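Local structure of uncharacterized conserved protein (Idiomarina loihiensis, 2QSD) at residues L10-V15 with S59-H64; D67-H72 with V107-S112; K84-V89 with H155-E160. The protein is of unknown function but belongs to the DUF1543 family of conserved proteins, folding mainly into antiparallel beta-sheets and assembling as two chains. All coordinates share one frame; numbering follows the deposited sequence.

Interaction 1 of 3, residues L10-V15 with S59-H64; sequences LFLVYV and SFVHLH
F11 lays the CD2/CE2 side of its ring against the backbone and CB of H62, with CE2 of F11 3.9 Å from CB of H62, as two neighbouring strands of an antiparallel beta-sheet run past each other. Strand 10-15 and strand 59-62 are almost exactly antiparallel, at 177°, and belong to a sheet whose next strand beside 10-15 is 26-34. The ring planes of F11 and H62 meet obliquely, at 49°. On the same face of the sheet, V13 turns CG1 onto CB of F60 at 3.7 Å; the F60 ring itself is set between its own backbone N and carbonyl carbon (chi1 70°). F11 and V13 each sit in a non-hydrogen-bonded pair, with H62 and F60 respectively.

L12 and V61 share the other face, with CG of L12 3.7 Å from CG1 of V61, and L12 also reaches F105 and V107 of another sheet. These two form a hydrogen-bonded pair held by a bond in each direction, L12 N to V61 O and V61 N to L12 O, both 2.9 Å. Y14 and S59 pair likewise, but the return bond from S59 N to Y14 O is weak. The hydroxyl of S59 lies close to CB of Y14 and is hydrogen-bonded to OH of Y102, while the Y14 ring meets H27 of strand 26-34.

At the other end L63 N bonds to L10 O, extending the ladder. A water accepts from L10 N and donates to the carbonyl O of L63, bridging the two backbones. The H62 ring turns its edge to O of L10, with CD2 of H62 3.5 Å from that oxygen.

Interaction 2 of 3, residues D67-H72 with V107-S112; sequences DGYRIH and VVVADS
V109 presses one methyl over the ring of Y69, and this is the close-packed part of the contact. CG1 of V109 stands 3.9 Å from the ring centroid of Y69, 21° off the ring normal, a CH-pi contact displaced toward the CD2/CE2 side. The valine methyl reaches the ring because CG1 is anti to the backbone N (chi1 172°), while CG2 comes near CD2 of Y69 as well. With an alanine here instead of Y69, the CG1 methyl of V109 would probably lose its aromatic cover, and a gap would be likely to open between the two strands.

The D67 side is looser and partly exposed. Its carboxylate approaches the backbone of strand 107-110, where OD2 of D67 accepts a weak hydrogen bond from N of V109 at 3.3 Å. OD2 of D67 is also the oxygen that touches V108, lying 3.5 Å from CA of that valine. D67 lies in the loop before strand 69-72.

The two strands belong to different sheets. V109 also packs on V66, on L86 of strand 85-90 and on L159 of strand 155-161, the last of which touches Y69 too. Beyond A110 the chain leaves its strand, and S112 takes the N-cap position of helix 113-122.

Interaction 3 of 3, residues K84-V89 with H155-E160; sequences KRLYFV and HYVTLE
L159 reaches across to L86 and to the backbone just before it, in a contact made wholly of apolar side chains and main chain. Among side chains, CD2 of L159 meets CD1 of L86 at 4.1 Å, and CG1 of V157 meets CD2 of L86 at 4.0 Å. The two methyls of L86 are thus divided between two residues that lie two apart on one strand and point to the same face. In each pair the side chains cross at about a right angle. With chi1 at 175°, CG1 of V157 swings away from the backbone N and becomes the methyl that touches L86.

The second kind of contact is methyl against main chain. CD1 of L159 rests on the peptide joining R85 to L86, 3.7 Å from the carbonyl carbon of R85 and 3.8 Å from N of L86. It also lies 3.9 Å from O of K84, so this one methyl rests on the backbone where loop residue K84 gives way to the strand.

The axes of the short segments cross at 110° and come no nearer than 7.1 Å, consistent with joining through side chains. Strand 85-90 pairs with 105-110 in one sheet and strand 155-161 with 69-74 in another. V109 of the former sheet and Y69 of the latter both touch L159, while L86 also packs on V107 and V149.

How the interactions relate
Interaction 1 is a pairing within one sheet, built on a ladder of backbone hydrogen bonds. Interactions 2 and 3, about 6 Å apart between centres, instead join the same two sheets to each other, one through 69-74 and 105-110, the other through 155-161 and 85-90. Interactions 1 and 2 are buried and interaction 3 only partly so, though 2 and 3 both lie farther from the chain centre. Interaction 2 mixes an aromatic contact with a weak polar one; interaction 3 is apolar across its segments. They are tied by R70 N to E160 O and by H72 NE2 to E160 OE2, both probable hydrogen bonds. Interaction 1 reaches them through H64 O to I71 N, also probably bonded, and through L10 against L86.

Interaction 1 of 3, residues L10-V15 with S59-H64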
loop_
_atom_site.group_PDB
_atom_site.type_symbol
_atom_site.label_atom_id
_atom_site.label_comp_id
_atom_site.label_asym_id
_atom_site.label_seq_id
_atom_site.Cartn_x
_atom_site.Cartn_y
_atom_site.Cartn_z
ATOM N N LEU A 10 6.976 11.965 -19.757
ATOM C CA LEU A 10 6.337 10.843 -19.088
ATOM C C LEU A 10 6.841 10.765 -17.648
ATOM O O LEU A 10 8.044 10.621 -17.400
ATOM C CB LEU A 10 6.616 9.524 -19.824
ATOM C CG LEU A 10 6.026 8.254 -19.192
ATOM C CD1 LEU A 10 4.497 8.259 -19.231
ATOM C CD2 LEU A 10 6.566 7.001 -19.858
ATOM N N PHE A 11 5.913 10.871 -16.708
ATOM C CA PHE A 11 6.230 10.760 -15.298
ATOM C C PHE A 11 5.638 9.491 -14.710
ATOM O O PHE A 11 4.500 9.116 -15.013
ATOM C CB PHE A 11 5.668 11.943 -14.525
ATOM C CG PHE A 11 6.267 13.271 -14.892
ATOM C CD1 PHE A 11 5.573 14.151 -15.721
ATOM C CD2 PHE A 11 7.497 13.669 -14.367
ATOM C CE1 PHE A 11 6.096 15.402 -16.033
ATOM C CE2 PHE A 11 8.034 14.915 -14.678
ATOM C CZ PHE A 11 7.332 15.783 -15.514
ATOM N N LEU A 12 6.423 8.833 -13.870
ATOM C CA LEU A 12 5.918 7.767 -13.026
ATOM C C LEU A 12 5.828 8.328 -11.610
ATOM O O LEU A 12 6.834 8.725 -11.034
ATOM C CB LEU A 12 6.806 6.522 -13.177
ATOM C CG LEU A 12 7.438 5.521 -12.193
ATOM C CD1 LEU A 12 6.786 5.351 -10.842
ATOM C CD2 LEU A 12 7.553 4.170 -12.888
ATOM N N VAL A 13 4.611 8.390 -11.072
ATOM C CA VAL A 13 4.359 9.028 -9.780
ATOM C C VAL A 13 3.854 8.032 -8.740
ATOM O O VAL A 13 3.053 7.147 -9.040
ATOM C CB VAL A 13 3.372 10.233 -9.890
ATOM C CG1 VAL A 13 3.922 11.313 -10.794
ATOM C CG2 VAL A 13 2.027 9.808 -10.409
ATOM N N TYR A 14 4.341 8.177 -7.518
ATOM C CA TYR A 14 3.930 7.330 -6.411
ATOM C C TYR A 14 3.065 8.199 -5.517
ATOM O O TYR A 14 3.533 9.181 -4.942
ATOM C CB TYR A 14 5.169 6.835 -5.675
ATOM C CG TYR A 14 4.952 5.846 -4.553
ATOM C CD1 TYR A 14 4.443 4.568 -4.801
ATOM C CD2 TYR A 14 5.316 6.167 -3.243
ATOM C CE1 TYR A 14 4.265 3.645 -3.771
ATOM C CE2 TYR A 14 5.146 5.250 -2.198
ATOM C CZ TYR A 14 4.620 3.995 -2.471
ATOM O OH TYR A 14 4.450 3.094 -1.449
ATOM N N VAL A 15 1.784 7.867 -5.446
ATOM C CA VAL A 15 0.838 8.704 -4.723
ATOM C C VAL A 15 0.232 7.948 -3.557
ATOM O O VAL A 15 0.234 6.717 -3.538
ATOM C CB VAL A 15 -0.260 9.263 -5.647
ATOM C CG1 VAL A 15 0.343 10.223 -6.642
ATOM C CG2 VAL A 15 -0.987 8.140 -6.383
ATOM N N SER A 59 6.599 10.202 -4.250
ATOM C CA SER A 59 7.785 10.258 -5.096
ATOM C C SER A 59 7.388 10.253 -6.562
ATOM O O SER A 59 6.263 9.895 -6.908
ATOM C CB SER A 59 8.754 9.111 -4.798
ATOM O OG SER A 59 8.196 7.859 -5.128
ATOM N N PHE A 60 8.316 10.674 -7.414
ATOM C CA PHE A 60 8.142 10.594 -8.853
ATOM C C PHE A 60 9.478 10.527 -9.580
ATOM O O PHE A 60 10.521 10.892 -9.029
ATOM C CB PHE A 60 7.300 11.763 -9.390
ATOM C CG PHE A 60 7.987 13.101 -9.333
ATOM C CD1 PHE A 60 7.791 13.946 -8.250
ATOM C CD2 PHE A 60 8.805 13.529 -10.376
ATOM C CE1 PHE A 60 8.411 15.187 -8.192
ATOM C CE2 PHE A 60 9.437 14.765 -10.325
ATOM C CZ PHE A 60 9.237 15.597 -9.233
ATOM N N VAL A 61 9.426 10.079 -10.829
ATOM C CA VAL A 61 10.566 10.136 -11.731
ATOM C C VAL A 61 10.099 10.470 -13.141
ATOM O O VAL A 61 9.083 9.958 -13.608
ATOM C CB VAL A 61 11.413 8.829 -11.681
ATOM C CG1 VAL A 61 10.551 7.581 -11.924
ATOM C CG2 VAL A 61 12.601 8.892 -12.644
ATOM N N HIS A 62 10.820 11.379 -13.790
ATOM C CA HIS A 62 10.667 11.634 -15.215
ATOM C C HIS A 62 11.348 10.480 -15.923
ATOM O O HIS A 62 12.561 10.304 -15.803
ATOM C CB HIS A 62 11.311 12.982 -15.577
ATOM C CG HIS A 62 11.455 13.229 -17.050
ATOM N ND1 HIS A 62 12.475 13.996 -17.572
ATOM C CD2 HIS A 62 10.713 12.824 -18.109
ATOM C CE1 HIS A 62 12.355 14.052 -18.885
ATOM N NE2 HIS A 62 11.296 13.345 -19.237
ATOM N N LEU A 63 10.555 9.691 -16.640
ATOM C CA LEU A 63 11.041 8.491 -17.320
ATOM C C LEU A 63 11.328 8.808 -18.787
ATOM O O LEU A 63 10.399 9.087 -19.545
ATOM C CB LEU A 63 9.970 7.401 -17.248
ATOM C CG LEU A 63 10.234 6.039 -16.610
ATOM C CD1 LEU A 63 9.274 5.023 -17.212
ATOM C CD2 LEU A 63 11.680 5.562 -16.741
ATOM N N HIS A 64 12.599 8.773 -19.188
ATOM C CA HIS A 64 12.973 9.087 -20.579
ATOM C C HIS A 64 13.687 7.952 -21.312
ATOM O O HIS A 64 13.684 7.901 -22.550
ATOM C CB HIS A 64 13.786 10.385 -20.674
ATOM C CG HIS A 64 14.912 10.477 -19.690
ATOM N ND1 HIS A 64 16.078 9.754 -19.820
ATOM C CD2 HIS A 64 15.054 11.221 -18.567
ATOM C CE1 HIS A 64 16.885 10.036 -18.812
ATOM N NE2 HIS A 64 16.285 10.922 -18.036
HETATM O O HOH W 1 9.376 11.174 -20.832
#

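Interaction 2 of 3, residues D67-H72 with V107-S112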
loop_
_atom_site.group_PDB
_atom_site.type_symbol
_atom_site.label_atom_id
_atom_site.label_comp_id
_atom_site.label_asym_id
_atom_site.label_seq_id
_atom_site.Cartn_x
_atom_site.Cartn_y
_atom_site.Cartn_z
ATOM N N ASP A 67 16.040 0.443 -20.676
ATOM C CA ASP A 67 16.778 -0.659 -21.332
ATOM C C ASP A 67 17.399 -0.303 -22.694
ATOM O O ASP A 67 17.372 -1.103 -23.631
ATOM C CB ASP A 67 15.901 -1.920 -21.465
ATOM C CG ASP A 67 15.469 -2.494 -20.123
ATOM O OD1 ASP A 67 16.174 -2.292 -19.108
ATOM O OD2 ASP A 67 14.416 -3.168 -20.093
ATOM N N GLY A 68 17.941 0.907 -22.797
ATOM C CA GLY A 68 18.564 1.363 -24.029
ATOM C C GLY A 68 17.628 2.055 -25.004
ATOM O O GLY A 68 18.073 2.530 -26.053
ATOM N N TYR A 69 16.341 2.116 -24.663
ATOM C CA TYR A 69 15.335 2.744 -25.520
ATOM C C TYR A 69 14.935 4.119 -25.001
ATOM O O TYR A 69 14.716 4.297 -23.808
ATOM C CB TYR A 69 14.085 1.861 -25.646
ATOM C CG TYR A 69 14.286 0.573 -26.420
ATOM C CD1 TYR A 69 13.948 0.487 -27.771
ATOM C CD2 TYR A 69 14.800 -0.564 -25.798
ATOM C CE1 TYR A 69 14.128 -0.698 -28.488
ATOM C CE2 TYR A 69 14.985 -1.750 -26.505
ATOM C CZ TYR A 69 14.647 -1.808 -27.845
ATOM O OH TYR A 69 14.825 -2.983 -28.537
ATOM N N ARG A 70 14.839 5.076 -25.919
ATOM C CA ARG A 70 14.343 6.418 -25.648
ATOM C C ARG A 70 12.824 6.460 -25.822
ATOM O O ARG A 70 12.289 5.886 -26.769
ATOM C CB ARG A 70 15.013 7.412 -26.600
ATOM C CG ARG A 70 14.600 8.864 -26.445
ATOM C CD ARG A 70 15.501 9.757 -27.265
ATOM N NE ARG A 70 14.972 11.111 -27.384
ATOM C CZ ARG A 70 15.595 12.110 -28.005
ATOM N NH1 ARG A 70 15.024 13.306 -28.062
ATOM N NH2 ARG A 70 16.784 11.919 -28.567
ATOM N N ILE A 71 12.146 7.147 -24.906
ATOM C CA ILE A 71 10.694 7.230 -24.907
ATOM C C ILE A 71 10.249 8.479 -25.649
ATOM O O ILE A 71 10.682 9.589 -25.331
ATOM C CB ILE A 71 10.135 7.218 -23.462
ATOM C CG1 ILE A 71 10.508 5.903 -22.771
ATOM C CG2 ILE A 71 8.621 7.417 -23.458
ATOM C CD1 ILE A 71 10.444 5.953 -21.271
ATOM N N HIS A 72 9.400 8.289 -26.656
ATOM C CA HIS A 72 8.816 9.405 -27.395
ATOM C C HIS A 72 7.325 9.466 -27.134
ATOM O O HIS A 72 6.677 8.429 -26.977
ATOM C CB HIS A 72 9.064 9.260 -28.894
ATOM C CG HIS A 72 10.499 9.393 -29.280
ATOM N ND1 HIS A 72 11.118 10.616 -29.422
ATOM C CD2 HIS A 72 11.439 8.458 -29.556
ATOM C CE1 HIS A 72 12.380 10.427 -29.765
ATOM N NE2 HIS A 72 12.600 9.127 -29.853
ATOM N N VAL A 107 10.244 -1.298 -14.720
ATOM C CA VAL A 107 9.763 -1.049 -16.071
ATOM C C VAL A 107 10.767 -1.671 -17.035
ATOM O O VAL A 107 11.975 -1.490 -16.880
ATOM C CB VAL A 107 9.584 0.464 -16.358
ATOM C CG1 VAL A 107 9.088 0.696 -17.784
ATOM C CG2 VAL A 107 8.602 1.099 -15.363
ATOM N N VAL A 108 10.267 -2.437 -18.003
ATOM C CA VAL A 108 11.108 -3.097 -19.008
ATOM C C VAL A 108 10.555 -2.896 -20.418
ATOM O O VAL A 108 9.396 -2.510 -20.593
ATOM C CB VAL A 108 11.266 -4.637 -18.760
ATOM C CG1 VAL A 108 12.041 -4.933 -17.473
ATOM C CG2 VAL A 108 9.910 -5.357 -18.782
ATOM N N VAL A 109 11.391 -3.169 -21.417
ATOM C CA VAL A 109 10.975 -3.127 -22.818
ATOM C C VAL A 109 10.882 -4.554 -23.359
ATOM O O VAL A 109 11.856 -5.311 -23.308
ATOM C CB VAL A 109 11.938 -2.268 -23.672
ATOM C CG1 VAL A 109 11.607 -2.379 -25.153
ATOM C CG2 VAL A 109 11.878 -0.818 -23.230
ATOM N N ALA A 110 9.703 -4.920 -23.855
ATOM C CA ALA A 110 9.477 -6.269 -24.383
ATOM C C ALA A 110 8.444 -6.290 -25.504
ATOM O O ALA A 110 7.737 -5.300 -25.725
ATOM C CB ALA A 110 9.071 -7.213 -23.268
ATOM N N ASP A 111 8.366 -7.415 -26.214
ATOM C CA ASP A 111 7.401 -7.578 -27.309
ATOM C C ASP A 111 6.055 -8.133 -26.831
ATOM O O ASP A 111 5.004 -7.788 -27.375
ATOM C CB ASP A 111 7.979 -8.425 -28.457
ATOM C CG ASP A 111 8.643 -9.719 -27.982
ATOM O OD1 ASP A 111 9.296 -10.381 -28.817
ATOM O OD2 ASP A 111 8.525 -10.085 -26.794
ATOM N N SER A 112 6.104 -8.977 -25.804
ATOM C CA SER A 112 4.918 -9.629 -25.259
ATOM C C SER A 112 4.896 -9.496 -23.737
ATOM O O SER A 112 5.959 -9.386 -23.122
ATOM C CB SER A 112 4.920 -11.112 -25.645
ATOM O OG SER A 112 5.820 -11.846 -24.829
#

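Interaction 3 of 3, residues K84-V89 with H155-E160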
loop_
_atom_site.group_PDB
_atom_site.type_symbol
_atom_site.label_atom_id
_atom_site.label_comp_id
_atom_site.label_asym_id
_atom_site.label_seq_id
_atom_site.Cartn_x
_atom_site.Cartn_y
_atom_site.Cartn_z
ATOM N N LYS A 84 8.082 -3.571 -30.229
ATOM C CA LYS A 84 8.435 -3.588 -28.805
ATOM C C LYS A 84 7.742 -2.470 -28.033
ATOM O O LYS A 84 7.514 -1.373 -28.558
ATOM C CB LYS A 84 9.955 -3.550 -28.598
ATOM C CG LYS A 84 10.656 -4.813 -29.078
ATOM C CD LYS A 84 12.032 -4.998 -28.470
ATOM C CE LYS A 84 12.612 -6.350 -28.874
ATOM N NZ LYS A 84 13.778 -6.755 -28.042
ATOM N N ARG A 85 7.400 -2.766 -26.783
ATOM C CA ARG A 85 6.607 -1.859 -25.968
ATOM C C ARG A 85 7.104 -1.744 -24.537
ATOM O O ARG A 85 7.840 -2.601 -24.032
ATOM C CB ARG A 85 5.131 -2.274 -25.981
ATOM C CG ARG A 85 4.327 -1.652 -27.108
ATOM C CD ARG A 85 3.037 -2.408 -27.367
ATOM N NE ARG A 85 3.280 -3.689 -28.033
ATOM C CZ ARG A 85 2.328 -4.511 -28.466
ATOM N NH1 ARG A 85 2.660 -5.651 -29.059
ATOM N NH2 ARG A 85 1.045 -4.202 -28.312
ATOM N N LEU A 86 6.680 -0.664 -23.896
ATOM C CA LEU A 86 6.984 -0.398 -22.505
ATOM C C LEU A 86 6.060 -1.218 -21.600
ATOM O O LEU A 86 4.831 -1.162 -21.727
ATOM C CB LEU A 86 6.796 1.094 -22.244
ATOM C CG LEU A 86 7.634 1.785 -21.181
ATOM C CD1 LEU A 86 9.114 1.676 -21.501
ATOM C CD2 LEU A 86 7.210 3.233 -21.118
ATOM N N TYR A 87 6.654 -1.988 -20.696
ATOM C CA TYR A 87 5.880 -2.775 -19.757
ATOM C C TYR A 87 6.265 -2.456 -18.325
ATOM O O TYR A 87 7.447 -2.410 -17.978
ATOM C CB TYR A 87 6.042 -4.272 -20.012
ATOM C CG TYR A 87 5.296 -4.791 -21.223
ATOM C CD1 TYR A 87 5.939 -4.929 -22.455
ATOM C CD2 TYR A 87 3.949 -5.156 -21.138
ATOM C CE1 TYR A 87 5.262 -5.409 -23.575
ATOM C CE2 TYR A 87 3.263 -5.638 -22.255
ATOM C CZ TYR A 87 3.928 -5.764 -23.469
ATOM O OH TYR A 87 3.264 -6.237 -24.580
ATOM N N PHE A 88 5.241 -2.242 -17.506
ATOM C CA PHE A 88 5.379 -2.019 -16.077
ATOM C C PHE A 88 5.036 -3.316 -15.349
ATOM O O PHE A 88 3.946 -3.854 -15.531
ATOM C CB PHE A 88 4.423 -0.902 -15.663
ATOM C CG PHE A 88 4.310 -0.711 -14.183
ATOM C CD1 PHE A 88 5.364 -0.158 -13.460
ATOM C CD2 PHE A 88 3.140 -1.067 -13.514
ATOM C CE1 PHE A 88 5.261 0.034 -12.096
ATOM C CE2 PHE A 88 3.029 -0.881 -12.146
ATOM C CZ PHE A 88 4.095 -0.327 -11.435
ATOM N N VAL A 89 5.961 -3.813 -14.531
ATOM C CA VAL A 89 5.785 -5.104 -13.866
ATOM C C VAL A 89 5.760 -4.963 -12.345
ATOM O O VAL A 89 6.749 -4.555 -11.728
ATOM C CB VAL A 89 6.877 -6.135 -14.285
ATOM C CG1 VAL A 89 6.720 -7.443 -13.513
ATOM C CG2 VAL A 89 6.827 -6.409 -15.784
ATOM N N HIS A 155 -1.678 10.388 -25.101
ATOM C CA HIS A 155 -0.395 10.397 -25.782
ATOM C C HIS A 155 0.097 8.976 -25.969
ATOM O O HIS A 155 0.044 8.162 -25.043
ATOM C CB HIS A 155 0.634 11.215 -25.005
ATOM C CG HIS A 155 0.397 12.689 -25.054
ATOM N ND1 HIS A 155 -0.386 13.349 -24.130
ATOM C CD2 HIS A 155 0.850 13.637 -25.908
ATOM C CE1 HIS A 155 -0.407 14.638 -24.415
ATOM N NE2 HIS A 155 0.335 14.840 -25.490
ATOM N N TYR A 156 0.558 8.681 -27.179
ATOM C CA TYR A 156 1.092 7.362 -27.495
ATOM C C TYR A 156 2.574 7.272 -27.147
ATOM O O TYR A 156 3.330 8.219 -27.356
ATOM C CB TYR A 156 0.847 7.016 -28.965
ATOM C CG TYR A 156 -0.610 6.768 -29.296
ATOM C CD1 TYR A 156 -1.174 5.503 -29.130
ATOM C CD2 TYR A 156 -1.428 7.798 -29.768
ATOM C CE1 TYR A 156 -2.512 5.266 -29.428
ATOM C CE2 TYR A 156 -2.770 7.574 -30.070
ATOM C CZ TYR A 156 -3.303 6.303 -29.897
ATOM O OH TYR A 156 -4.625 6.065 -30.193
ATOM N N VAL A 157 2.972 6.130 -26.597
ATOM C CA VAL A 157 4.358 5.880 -26.224
ATOM C C VAL A 157 5.040 5.062 -27.318
ATOM O O VAL A 157 4.634 3.930 -27.604
ATOM C CB VAL A 157 4.450 5.125 -24.877
ATOM C CG1 VAL A 157 5.896 4.756 -24.549
ATOM C CG2 VAL A 157 3.842 5.957 -23.759
ATOM N N THR A 158 6.061 5.648 -27.940
ATOM C CA THR A 158 6.879 4.928 -28.912
ATOM C C THR A 158 8.328 4.888 -28.452
ATOM O O THR A 158 8.796 5.801 -27.777
ATOM C CB THR A 158 6.780 5.522 -30.339
ATOM O OG1 THR A 158 7.087 6.919 -30.309
ATOM C CG2 THR A 158 5.380 5.322 -30.914
ATOM N N LEU A 159 9.031 3.823 -28.826
ATOM C CA LEU A 159 10.392 3.585 -28.367
ATOM C C LEU A 159 11.414 3.647 -29.497
ATOM O O LEU A 159 11.129 3.230 -30.617
ATOM C CB LEU A 159 10.474 2.240 -27.638
ATOM C CG LEU A 159 9.525 2.084 -26.444
ATOM C CD1 LEU A 159 9.539 0.670 -25.928
ATOM C CD2 LEU A 159 9.859 3.065 -25.318
ATOM N N GLU A 160 12.597 4.176 -29.184
ATOM C CA GLU A 160 13.712 4.273 -30.126
ATOM C C GLU A 160 15.015 3.879 -29.427
ATOM O O GLU A 160 15.416 4.521 -28.459
ATOM C CB GLU A 160 13.820 5.701 -30.664
ATOM C CG GLU A 160 14.986 5.936 -31.621
ATOM C CD GLU A 160 15.541 7.356 -31.561
ATOM O OE1 GLU A 160 16.511 7.647 -32.294
ATOM O OE2 GLU A 160 15.025 8.179 -30.777
#